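PDB 2YCD: glutathione s-transferase from Agrobacterium tumefaciens, which binds S-(p-nitrobenzyl)glutathione and, as a member of the glutathione transferase superfamily, probably conjugates glutathione to electrophilic compounds, herbicides perhaps among them. Local coordinates for residues Arg52-Ser55 with Phe56-Lys60; Leu101-Gln105 with Leu106-Arg110; Glu151-Leu154 with Lys155-Glu159; Arg186-Ser190 with Ser191-Lys195. One frame throughout, in Å; residues are numbered along the deposited sequence. Where two conformers were deposited one is given.

Contact 1 (Arg52-Ser55 with Phe56-Lys60)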
loop_
_atom_site.group_PDB
_atom_site.type_symbol
_atom_site.label_atom_id
_atom_site.label_comp_id
_atom_site.label_asym_id
_atom_site.label_seq_id
_atom_site.Cartn_x
_atom_site.Cartn_y
_atom_site.Cartn_z
ATOM N N ARG A 52 23.422 -3.697 4.552
ATOM C CA ARG A 52 24.157 -2.501 4.903
ATOM C C ARG A 52 23.439 -1.855 6.079
ATOM O O ARG A 52 22.288 -1.432 5.951
ATOM C CB ARG A 52 24.221 -1.551 3.704
ATOM C CG ARG A 52 25.006 -0.288 3.948
ATOM C CD ARG A 52 25.548 0.291 2.635
ATOM N NE ARG A 52 24.488 0.614 1.684
ATOM C CZ ARG A 52 23.925 1.813 1.577
ATOM N NH1 ARG A 52 24.322 2.799 2.368
ATOM N NH2 ARG A 52 22.967 2.027 0.680
ATOM N N ARG A 53 24.110 -1.811 7.229
ATOM C CA ARG A 53 23.507 -1.275 8.445
ATOM C C ARG A 53 23.643 0.240 8.505
ATOM O O ARG A 53 24.734 0.783 8.311
ATOM C CB ARG A 53 24.188 -1.888 9.669
ATOM C CG ARG A 53 24.018 -3.396 9.810
ATOM C CD ARG A 53 24.885 -3.938 10.957
ATOM N NE ARG A 53 26.298 -3.641 10.741
ATOM C CZ ARG A 53 27.222 -3.645 11.699
ATOM N NH1 ARG A 53 26.891 -3.931 12.954
ATOM N NH2 ARG A 53 28.482 -3.358 11.399
ATOM N N LEU A 54 22.540 0.928 8.774
ATOM C CA LEU A 54 22.538 2.382 8.812
ATOM C C LEU A 54 22.213 2.886 10.202
ATOM O O LEU A 54 21.232 2.463 10.812
ATOM C CB LEU A 54 21.502 2.949 7.839
ATOM C CG LEU A 54 21.726 2.595 6.366
ATOM C CD1 LEU A 54 20.657 3.264 5.517
ATOM C CD2 LEU A 54 23.119 3.038 5.938
ATOM N N SER A 55 23.034 3.807 10.692
ATOM C CA SER A 55 22.709 4.520 11.916
ATOM C C SER A 55 21.568 5.484 11.628
ATOM O O SER A 55 21.303 5.825 10.474
ATOM C CB SER A 55 23.937 5.288 12.427
ATOM O OG SER A 55 24.267 6.365 11.559
ATOM N N PHE A 56 20.879 5.925 12.673
ATOM C CA PHE A 56 19.781 6.869 12.492
ATOM C C PHE A 56 20.263 8.142 11.809
ATOM O O PHE A 56 19.556 8.724 10.991
ATOM C CB PHE A 56 19.119 7.196 13.835
ATOM C CG PHE A 56 18.488 6.005 14.500
ATOM C CD1 PHE A 56 17.441 5.332 13.893
ATOM C CD2 PHE A 56 18.941 5.555 15.726
ATOM C CE1 PHE A 56 16.858 4.238 14.499
ATOM C CE2 PHE A 56 18.360 4.459 16.336
ATOM C CZ PHE A 56 17.315 3.801 15.719
ATOM N N GLU A 57 21.483 8.551 12.133
ATOM C CA GLU A 57 22.084 9.729 11.516
ATOM C C GLU A 57 22.399 9.494 10.037
ATOM O O GLU A 57 22.176 10.361 9.205
ATOM C CB GLU A 57 23.359 10.125 12.264
ATOM C CG GLU A 57 23.129 10.616 13.688
ATOM C CD GLU A 57 22.733 9.510 14.663
ATOM O OE1 GLU A 57 23.129 8.335 14.468
ATOM O OE2 GLU A 57 22.021 9.828 15.640
ATOM N N ALA A 58 22.924 8.315 9.718
ATOM C CA ALA A 58 23.238 7.974 8.333
ATOM C C ALA A 58 21.996 7.946 7.443
ATOM O O ALA A 58 22.051 8.312 6.276
ATOM C CB ALA A 58 23.959 6.635 8.267
ATOM N N MET A 59 20.866 7.520 8.003
ATOM C CA MET A 59 19.632 7.411 7.233
ATOM C C MET A 59 19.102 8.764 6.791
ATOM O O MET A 59 18.324 8.853 5.835
ATOM C CB MET A 59 18.570 6.682 8.052
ATOM C CG MET A 59 18.901 5.235 8.281
ATOM S SD MET A 59 17.668 4.420 9.295
ATOM C CE MET A 59 16.201 4.869 8.431
ATOM N N LYS A 60 19.535 9.813 7.487
ATOM C CA LYS A 60 19.075 11.168 7.206
ATOM C C LYS A 60 20.025 11.930 6.279
ATOM O O LYS A 60 19.703 13.032 5.832
ATOM C CB LYS A 60 18.902 11.942 8.510
ATOM C CG LYS A 60 17.820 11.403 9.427
ATOM C CD LYS A 60 17.930 12.014 10.814
ATOM C CE LYS A 60 18.541 13.404 10.755
ATOM N NZ LYS A 60 18.808 13.936 12.117
#
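Leu54 and Met59 meet where the strand turns into a single short helical turn, their side chains crossing obliquely. The closest touch is low on both: Leu54 CB lies 3.5 Å from Met59 CG, a snug contact for two carbons, while Leu54 CD1 also comes within 3.8 Å of that same CG. The Met59 chain runs straight through chi2 and bends only at its last torsion, chi3 51°, beyond the carbons that press on the leucine; its side chain lies in the pocket that binds S-(p-nitrobenzyl)glutathione. Ala58 approaches from another direction, its CB 4.4 Å from Leu54 CD2. Ser55 is the N-cap of the turn. Its OG, held between the backbone N and the carbonyl carbon (chi1 69°), accepts from Ala58 N at 3.0 Å, and the N-H points at it well, at 156°. Its backbone O takes Met59 N at 3.0 Å, so one residue holds two successive amides of the turn. Met59 also leans on Ile73 and on Phe22 of strand 18-22. Strand 50-54 is an outermost strand of the thioredoxin-like sheet and pairs in parallel with strand 18-22, where Leu54 packs on Thr20.

Contact 2 (Leu101-Gln105 with Leu106-Arg110); sequences LPEDQ and LRRAR
Arg108, in one of its two modelled conformers, reaches back from the first turn of its helix to touch Leu101 and Pro102. Its CB starts beside the backbone oxygen Asp104 O, 3.3 Å away. CG follows, anti to the backbone N (chi1 -158°), which sends the extended chain back along the preceding loop; CG passes Pro102 O, and CD lies between that oxygen and Gln105 OE1, the glutamine running alongside and pointing the same way. At the tip, Leu101 crosses at about a right angle and lays CB over one guanidinium face, with CD1 3.7 Å from Arg108 NH2. NH1 donates to Pro102 O at 2.7 Å, coming from above the carbonyl plane. A water in the guanidinium plane, weakly bonded to NH1, lies within bonding distance of Leu101 O and Glu103 OE2. Beside this, Asp104 caps the helix: its OD2 accepts from Arg107 N at 3.0 Å through the anti lone pair, nearly straight at 169°. The Arg107 guanidinium doubles back past Asp104 CB. Helix 105-135 starts here, tied to helix 86-96 by Arg108 NH2 bonding Gln95 OE1 and by Leu101 packing on Ala94, while Gln105 and Leu106 pack against His96 and Leu81 of the second subunit.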
loop_
_atom_site.group_PDB
_atom_site.type_symbol
_atom_site.label_atom_id
_atom_site.label_comp_id
_atom_site.label_asym_id
_atom_site.label_seq_id
_atom_site.Cartn_x
_atom_site.Cartn_y
_atom_site.Cartn_z
ATOM N N LEU A 101 4.841 -16.631 -6.178
ATOM C CA LEU A 101 3.683 -16.245 -6.985
ATOM C C LEU A 101 3.278 -17.444 -7.830
ATOM O O LEU A 101 4.137 -18.133 -8.375
ATOM C CB LEU A 101 4.018 -15.045 -7.875
ATOM C CG LEU A 101 4.086 -13.656 -7.237
ATOM C CD1 LEU A 101 4.518 -12.611 -8.260
ATOM C CD2 LEU A 101 2.751 -13.253 -6.590
ATOM N N PRO A 102 1.976 -17.729 -7.912
ATOM C CA PRO A 102 1.597 -18.874 -8.744
ATOM C C PRO A 102 1.737 -18.547 -10.228
ATOM O O PRO A 102 1.756 -17.379 -10.631
ATOM C CB PRO A 102 0.143 -19.133 -8.350
ATOM C CG PRO A 102 -0.361 -17.794 -7.871
ATOM C CD PRO A 102 0.821 -17.107 -7.241
ATOM N N GLU A 103 1.866 -19.595 -11.037
ATOM C CA GLU A 103 2.006 -19.441 -12.481
ATOM C C GLU A 103 0.687 -19.081 -13.169
ATOM O O GLU A 103 0.665 -18.268 -14.093
ATOM C CB GLU A 103 2.594 -20.716 -13.092
ATOM C CG GLU A 103 4.015 -21.011 -12.633
ATOM C CD GLU A 103 4.985 -19.893 -12.985
ATOM O OE1 GLU A 103 4.674 -19.093 -13.894
ATOM O OE2 GLU A 103 6.059 -19.814 -12.352
ATOM N N ASP A 104 -0.406 -19.680 -12.711
ATOM C CA ASP A 104 -1.708 -19.399 -13.306
ATOM C C ASP A 104 -2.039 -17.919 -13.160
ATOM O O ASP A 104 -1.942 -17.358 -12.058
ATOM C CB ASP A 104 -2.790 -20.242 -12.650
ATOM C CG ASP A 104 -4.174 -19.891 -13.152
ATOM O OD1 ASP A 104 -4.590 -20.454 -14.188
ATOM O OD2 ASP A 104 -4.843 -19.048 -12.516
ATOM N N GLN A 105 -2.426 -17.291 -14.268
ATOM C CA GLN A 105 -2.625 -15.842 -14.301
ATOM C C GLN A 105 -3.744 -15.335 -13.387
ATOM O O GLN A 105 -3.610 -14.265 -12.782
ATOM C CB GLN A 105 -2.836 -15.349 -15.737
ATOM C CG GLN A 105 -1.565 -15.354 -16.576
ATOM C CD GLN A 105 -0.375 -14.740 -15.849
ATOM O OE1 GLN A 105 -0.443 -13.611 -15.352
ATOM N NE2 GLN A 105 0.722 -15.490 -15.777
ATOM N N LEU A 106 -4.831 -16.090 -13.272
ATOM C CA LEU A 106 -5.921 -15.693 -12.393
ATOM C C LEU A 106 -5.475 -15.731 -10.936
ATOM O O LEU A 106 -5.678 -14.778 -10.182
ATOM C CB LEU A 106 -7.158 -16.578 -12.606
ATOM C CG LEU A 106 -8.359 -15.909 -13.287
ATOM C CD1 LEU A 106 -8.041 -15.566 -14.734
ATOM C CD2 LEU A 106 -9.596 -16.794 -13.200
ATOM N N ARG A 107 -4.864 -16.841 -10.543
ATOM C CA ARG A 107 -4.377 -16.993 -9.177
ATOM C C ARG A 107 -3.316 -15.943 -8.858
ATOM O O ARG A 107 -3.274 -15.402 -7.747
ATOM C CB ARG A 107 -3.823 -18.407 -8.967
ATOM C CG ARG A 107 -4.888 -19.489 -9.110
ATOM C CD ARG A 107 -4.304 -20.885 -8.941
ATOM N NE ARG A 107 -3.006 -21.019 -9.597
ATOM C CZ ARG A 107 -2.386 -22.176 -9.803
ATOM N NH1 ARG A 107 -2.955 -23.311 -9.418
ATOM N NH2 ARG A 107 -1.201 -22.199 -10.401
ATOM N N ARG A 108 -2.464 -15.641 -9.821
ATOM C CA ARG A 108 -1.436 -14.633 -9.641
ATOM C C ARG A 108 -2.038 -13.250 -9.363
ATOM O O ARG A 108 -1.591 -12.533 -8.466
ATOM C CB ARG A 108 -0.552 -14.580 -10.881
ATOM C CG ARG A 108 0.821 -13.982 -10.678
ATOM C CD ARG A 108 1.569 -13.990 -12.001
ATOM N NE ARG A 108 2.963 -13.571 -11.894
ATOM C CZ ARG A 108 3.974 -14.408 -11.675
ATOM N NH1 ARG A 108 3.742 -15.707 -11.528
ATOM N NH2 ARG A 108 5.218 -13.948 -11.605
ATOM N N ALA A 109 -3.057 -12.873 -10.135
ATOM C CA ALA A 109 -3.700 -11.580 -9.960
ATOM C C ALA A 109 -4.337 -11.472 -8.580
ATOM O O ALA A 109 -4.290 -10.402 -7.951
ATOM C CB ALA A 109 -4.734 -11.355 -11.078
ATOM N N ARG A 110 -4.949 -12.552 -8.098
ATOM C CA ARG A 110 -5.529 -12.534 -6.764
ATOM C C ARG A 110 -4.456 -12.474 -5.666
ATOM O O ARG A 110 -4.671 -11.856 -4.616
ATOM C CB ARG A 110 -6.457 -13.732 -6.553
ATOM C CG ARG A 110 -7.644 -13.715 -7.517
ATOM C CD ARG A 110 -8.770 -14.595 -7.004
ATOM N NE ARG A 110 -8.348 -15.990 -6.932
ATOM C CZ ARG A 110 -8.497 -16.871 -7.918
ATOM N NH1 ARG A 110 -9.075 -16.506 -9.056
ATOM N NH2 ARG A 110 -8.075 -18.123 -7.767
HETATM O O HOH W 1 6.090 -17.876 -10.540
#

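Contact 3 (Glu151-Leu154 with Lys155-Glu159); sequences EQLL and KRLDE
Gln152 and Arg156, one turn apart on helix 142-164, make the polar side of this contact. Gln152 leaves its backbone N in a trans arrangement (chi1 179°) and then bends at chi2, which carries OE1 over the centre of the Arg156 guanidinium, 3.6 Å above its plane; amide and guanidinium are turned 55° apart. Ion pairs come next. Glu159 takes Lys155 NZ on OE2 at 2.7 Å and Arg156 NH1 on OE1 at 2.8 Å, each through a syn lone pair, the arginine bond lying in the guanidinium plane. A water accepts from both Gln152 NE2 and Lys155 NZ, extending the chain of polar groups. The apolar contact is Leu153 with Leu157, crossing at an angle with Leu153 CD1 3.9 Å from Leu157 CG. Backbone bonds of the alpha-helix run throughout, the shortest from Asp158 N to Leu154 O at 2.8 Å; the Asp158 carboxylate bonds Tyr197 OH through OD1. Arg156, so held, packs on Gln72 of the second subunit, a residue of the ligand pocket. One carboxylate thus holds two cations and probably helps set how the guanidinium is turned, while the glutamine oxygen over its face would probably add a favourable electrostatic term.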
loop_
_atom_site.group_PDB
_atom_site.type_symbol
_atom_site.label_atom_id
_atom_site.label_comp_id
_atom_site.label_asym_id
_atom_site.label_seq_id
_atom_site.Cartn_x
_atom_site.Cartn_y
_atom_site.Cartn_z
ATOM N N GLU A 151 -11.759 0.105 17.718
ATOM C CA GLU A 151 -13.017 -0.365 17.138
ATOM C C GLU A 151 -12.887 -0.601 15.629
ATOM O O GLU A 151 -13.326 -1.629 15.116
ATOM C CB GLU A 151 -14.148 0.617 17.441
ATOM C CG GLU A 151 -15.506 0.198 16.893
ATOM C CD GLU A 151 -16.591 1.232 17.171
ATOM O OE1 GLU A 151 -16.264 2.325 17.680
ATOM O OE2 GLU A 151 -17.771 0.949 16.880
ATOM N N GLN A 152 -12.269 0.336 14.924
ATOM C CA GLN A 152 -12.060 0.166 13.490
ATOM C C GLN A 152 -11.141 -1.025 13.183
ATOM O O GLN A 152 -11.365 -1.768 12.213
ATOM C CB GLN A 152 -11.510 1.453 12.873
ATOM C CG GLN A 152 -11.236 1.336 11.393
ATOM C CD GLN A 152 -12.479 0.966 10.585
ATOM O OE1 GLN A 152 -12.489 -0.032 9.861
ATOM N NE2 GLN A 152 -13.526 1.772 10.703
ATOM N N LEU A 153 -10.117 -1.220 14.017
ATOM C CA LEU A 153 -9.228 -2.366 13.852
ATOM C C LEU A 153 -9.957 -3.708 14.038
ATOM O O LEU A 153 -9.816 -4.633 13.226
ATOM C CB LEU A 153 -8.011 -2.265 14.794
ATOM C CG LEU A 153 -7.118 -3.499 14.837
ATOM C CD1 LEU A 153 -6.526 -3.784 13.462
ATOM C CD2 LEU A 153 -6.020 -3.299 15.866
ATOM N N LEU A 154 -10.748 -3.820 15.106
ATOM C CA LEU A 154 -11.459 -5.066 15.359
ATOM C C LEU A 154 -12.426 -5.408 14.226
ATOM O O LEU A 154 -12.569 -6.569 13.870
ATOM C CB LEU A 154 -12.182 -5.019 16.714
ATOM C CG LEU A 154 -11.279 -4.788 17.930
ATOM C CD1 LEU A 154 -12.071 -4.847 19.243
ATOM C CD2 LEU A 154 -10.140 -5.781 17.952
ATOM N N LYS A 155 -13.053 -4.396 13.638
ATOM C CA LYS A 155 -13.917 -4.608 12.484
ATOM C C LYS A 155 -13.141 -5.206 11.292
ATOM O O LYS A 155 -13.593 -6.156 10.660
ATOM C CB LYS A 155 -14.616 -3.296 12.115
ATOM C CG LYS A 155 -15.531 -3.398 10.910
ATOM C CD LYS A 155 -16.354 -2.129 10.745
ATOM C CE LYS A 155 -17.297 -2.232 9.549
ATOM N NZ LYS A 155 -16.565 -2.272 8.246
ATOM N N ARG A 156 -11.966 -4.655 10.993
ATOM C CA ARG A 156 -11.139 -5.192 9.910
ATOM C C ARG A 156 -10.641 -6.607 10.201
ATOM O O ARG A 156 -10.570 -7.438 9.297
ATOM C CB ARG A 156 -9.941 -4.275 9.635
ATOM C CG ARG A 156 -10.318 -2.970 8.982
ATOM C CD ARG A 156 -10.693 -3.138 7.507
ATOM N NE ARG A 156 -11.039 -1.843 6.941
ATOM C CZ ARG A 156 -12.262 -1.462 6.593
ATOM N NH1 ARG A 156 -13.295 -2.285 6.721
ATOM N NH2 ARG A 156 -12.446 -0.243 6.094
ATOM N N LEU A 157 -10.300 -6.892 11.457
ATOM C CA LEU A 157 -9.890 -8.237 11.830
ATOM C C LEU A 157 -11.057 -9.234 11.762
ATOM O O LEU A 157 -10.875 -10.362 11.328
ATOM C CB LEU A 157 -9.229 -8.257 13.218
ATOM C CG LEU A 157 -7.931 -7.438 13.352
ATOM C CD1 LEU A 157 -7.406 -7.476 14.778
ATOM C CD2 LEU A 157 -6.838 -7.941 12.409
ATOM N N ASP A 158 -12.247 -8.786 12.160
ATOM C CA ASP A 158 -13.468 -9.590 11.973
ATOM C C ASP A 158 -13.596 -9.967 10.502
ATOM O O ASP A 158 -13.816 -11.118 10.157
ATOM C CB ASP A 158 -14.744 -8.820 12.355
ATOM C CG ASP A 158 -14.906 -8.601 13.857
ATOM O OD1 ASP A 158 -14.246 -9.289 14.666
ATOM O OD2 ASP A 158 -15.728 -7.723 14.217
ATOM N N GLU A 159 -13.466 -8.973 9.625
ATOM C CA GLU A 159 -13.606 -9.197 8.189
ATOM C C GLU A 159 -12.536 -10.146 7.630
ATOM O O GLU A 159 -12.830 -11.064 6.848
ATOM C CB GLU A 159 -13.596 -7.845 7.456
ATOM C CG GLU A 159 -14.882 -7.038 7.722
ATOM C CD GLU A 159 -14.721 -5.533 7.596
ATOM O OE1 GLU A 159 -13.619 -5.031 7.283
ATOM O OE2 GLU A 159 -15.718 -4.814 7.808
HETATM O O HOH W 2 -15.241 0.524 8.765
#

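Contact 4 (Arg186-Ser190 with Ser191-Lys195); sequences RRLES and SGILK. With GTB (S-(p-nitrobenzyl)glutathione), chain B.
Leu188 and Ser191 are joined through one crowded carbonyl. Leu188 O accepts from Ser191 OG at 2.7 Å and from Ser191 N at 3.1 Å, the amide coming from well above the carbonyl plane; a water bridges the same oxygen to Leu194 N. Gly192 N bonds chiefly to Glu189 O, with a weak second bond to Leu188 O. With OG set between its own N and carbonyl carbon (chi1 74°), the Ser191 hydroxyl can reach back, and it also accepts from Ile193 N at 3.2 Å, nearly straight at 165°: this is an ST turn, and it leads into the 3-10 segment 193-195. Gly192, with its positive phi, makes the bend between. On the buried side Leu188 crosses Leu194 at about a right angle, Leu188 CB 4.1 Å from Leu194 CG. Ser190 is looser: it is exposed, and a second water lies by its OG and donates to Arg187 O. Separately, Arg186 grips Glu189 side-on, NE to OE2 at 3.0 Å and NH2 to OE1, and Lys208 supplies Glu189 OE2 with a further salt bridge. Arg187 points away from the turn; C6' of S-(p-nitrobenzyl)glutathione, a nitrobenzyl ring atom, lies over one face of its guanidinium, toward that group's rim, with NH2 3.5 Å away.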
loop_
_atom_site.group_PDB
_atom_site.type_symbol
_atom_site.label_atom_id
_atom_site.label_comp_id
_atom_site.label_asym_id
_atom_site.label_seq_id
_atom_site.Cartn_x
_atom_site.Cartn_y
_atom_site.Cartn_z
ATOM N N ARG A 186 1.964 -9.308 12.683
ATOM C CA ARG A 186 2.872 -9.439 13.819
ATOM C C ARG A 186 3.042 -8.157 14.620
ATOM O O ARG A 186 3.448 -8.227 15.777
ATOM C CB ARG A 186 4.231 -10.003 13.390
ATOM C CG ARG A 186 4.193 -11.492 13.043
ATOM C CD ARG A 186 5.631 -12.105 12.997
ATOM N NE ARG A 186 6.273 -11.987 14.314
ATOM C CZ ARG A 186 7.444 -11.405 14.575
ATOM N NH1 ARG A 186 8.186 -10.906 13.608
ATOM N NH2 ARG A 186 7.888 -11.340 15.834
ATOM N N ARG A 187 2.722 -6.999 14.026
ATOM C CA ARG A 187 2.749 -5.752 14.797
ATOM C C ARG A 187 1.728 -5.739 15.928
ATOM O O ARG A 187 1.807 -4.902 16.824
ATOM C CB ARG A 187 2.570 -4.547 13.877
ATOM C CG ARG A 187 3.699 -4.467 12.871
ATOM C CD ARG A 187 3.632 -3.234 12.021
ATOM N NE ARG A 187 4.101 -2.063 12.751
ATOM C CZ ARG A 187 4.729 -1.038 12.191
ATOM N NH1 ARG A 187 4.967 -1.028 10.882
ATOM N NH2 ARG A 187 5.097 -0.012 12.939
ATOM N N LEU A 188 0.804 -6.694 15.910
ATOM C CA LEU A 188 -0.199 -6.824 16.974
ATOM C C LEU A 188 0.166 -7.819 18.061
ATOM O O LEU A 188 -0.604 -7.975 19.022
ATOM C CB LEU A 188 -1.550 -7.232 16.398
ATOM C CG LEU A 188 -2.214 -6.198 15.499
ATOM C CD1 LEU A 188 -3.476 -6.797 14.909
ATOM C CD2 LEU A 188 -2.543 -4.932 16.294
ATOM N N GLU A 189 1.287 -8.521 17.930
ATOM C CA GLU A 189 1.630 -9.556 18.920
ATOM C C GLU A 189 1.646 -9.003 20.347
ATOM O O GLU A 189 1.023 -9.576 21.233
ATOM C CB GLU A 189 2.969 -10.234 18.599
ATOM C CG GLU A 189 2.927 -11.181 17.402
ATOM C CD GLU A 189 4.277 -11.837 17.102
ATOM O OE1 GLU A 189 5.314 -11.350 17.602
ATOM O OE2 GLU A 189 4.300 -12.844 16.357
ATOM N N SER A 190 2.325 -7.879 20.552
ATOM C CA SER A 190 2.502 -7.303 21.885
ATOM C C SER A 190 1.186 -6.871 22.542
ATOM O O SER A 190 1.092 -6.796 23.776
ATOM C CB SER A 190 3.467 -6.113 21.815
ATOM O OG SER A 190 2.893 -5.039 21.091
ATOM N N SER A 191 0.174 -6.594 21.721
ATOM C CA SER A 191 -1.119 -6.101 22.204
ATOM C C SER A 191 -2.010 -7.236 22.706
ATOM O O SER A 191 -2.934 -7.005 23.482
ATOM C CB SER A 191 -1.841 -5.345 21.094
ATOM O OG SER A 191 -2.366 -6.242 20.118
ATOM N N GLY A 192 -1.750 -8.454 22.244
ATOM C CA GLY A 192 -2.570 -9.602 22.599
ATOM C C GLY A 192 -3.889 -9.688 21.841
ATOM O O GLY A 192 -4.650 -10.647 22.004
ATOM N N ILE A 193 -4.154 -8.701 20.988
ATOM C CA ILE A 193 -5.421 -8.652 20.256
ATOM C C ILE A 193 -5.707 -9.904 19.416
ATOM O O ILE A 193 -6.860 -10.330 19.286
ATOM C CB ILE A 193 -5.506 -7.371 19.384
ATOM C CG1 ILE A 193 -5.696 -6.150 20.289
ATOM C CG2 ILE A 193 -6.646 -7.473 18.378
ATOM C CD1 ILE A 193 -5.505 -4.819 19.590
ATOM N N LEU A 194 -4.672 -10.512 18.855
ATOM C CA LEU A 194 -4.882 -11.684 18.004
ATOM C C LEU A 194 -5.361 -12.926 18.751
ATOM O O LEU A 194 -5.854 -13.867 18.136
ATOM C CB LEU A 194 -3.626 -12.014 17.207
ATOM C CG LEU A 194 -3.274 -10.953 16.172
ATOM C CD1 LEU A 194 -1.931 -11.281 15.551
ATOM C CD2 LEU A 194 -4.375 -10.843 15.103
ATOM N N LYS A 195 -5.213 -12.943 20.069
ATOM C CA LYS A 195 -5.716 -14.073 20.853
ATOM C C LYS A 195 -7.234 -14.205 20.703
ATOM O O LYS A 195 -7.791 -15.287 20.876
ATOM C CB LYS A 195 -5.328 -13.932 22.328
ATOM C CG LYS A 195 -3.820 -13.889 22.572
ATOM C CD LYS A 195 -3.492 -13.476 24.002
ATOM C CE LYS A 195 -3.962 -14.515 25.010
ATOM N NZ LYS A 195 -3.509 -14.193 26.394
HETATM N N1 GTB B . 6.380 2.204 2.636
HETATM C CA1 GTB B . 7.740 1.923 3.121
HETATM C C1 GTB B . 8.067 0.464 2.931
HETATM O O11 GTB B . 7.148 -0.358 3.126
HETATM O O12 GTB B . 9.233 0.133 2.606
HETATM C CB1 GTB B . 7.830 2.356 4.593
HETATM C CG1 GTB B . 9.258 2.223 5.118
HETATM C CD1 GTB B . 9.347 2.535 6.599
HETATM O OE1 GTB B . 8.337 2.878 7.214
HETATM N N2 GTB B . 10.548 2.394 7.158
HETATM C CA2 GTB B . 10.783 2.643 8.581
HETATM C C2 GTB B . 11.922 3.591 8.799
HETATM O O2 GTB B . 12.919 3.582 8.080
HETATM C CB2 GTB B . 11.232 1.327 9.245
HETATM S SG2 GTB B . 10.001 0.068 9.297
HETATM N N3 GTB B . 11.793 4.424 9.834
HETATM C CA3 GTB B . 12.808 5.374 10.258
HETATM C C3 GTB B . 12.452 6.808 9.996
HETATM O O31 GTB B . 11.322 7.089 9.549
HETATM O O32 GTB B . 13.339 7.656 10.248
HETATM C "C'" GTB B . 8.746 0.656 10.394
HETATM C "C1'" GTB B . 8.919 0.142 11.800
HETATM C "C2'" GTB B . 9.601 0.900 12.738
HETATM C "C3'" GTB B . 9.750 0.421 14.039
HETATM C "C4'" GTB B . 9.209 -0.813 14.393
HETATM N N41 GTB B . 9.351 -1.292 15.709
HETATM O O41 GTB B . 8.792 -2.324 16.072
HETATM O O42 GTB B . 10.028 -0.654 16.493
HETATM C "C5'" GTB B . 8.519 -1.561 13.449
HETATM C "C6'" GTB B . 8.367 -1.084 12.151
HETATM O O HOH W 3 1.016 -5.009 19.372
HETATM O O HOH W 4 -1.832 -10.407 19.534
#

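None of the four is wholly core; each mixes buried and exposed residues. Contacts 1 and 2 lie on opposite sides of the chain's centre, about 37 Å apart between centres. Both use a side-chain N-cap, a serine hydroxyl in one and an aspartate carboxylate in the other, the second amid arginines at the dimer interface. Contacts 3 and 4 touch: Leu153 and Leu157 of helix 142-164 pack on Leu188 and Ile193, with Leu157 CD1 3.7 Å from Ile193 CG2, so their leucine sides share a core while their ion pairs are made apart from those leucines. Contacts 1 and 4 each give a residue, Met59 and Arg187, to the ligand pocket from different domains. Contacts 2 and 3 both meet the second subunit.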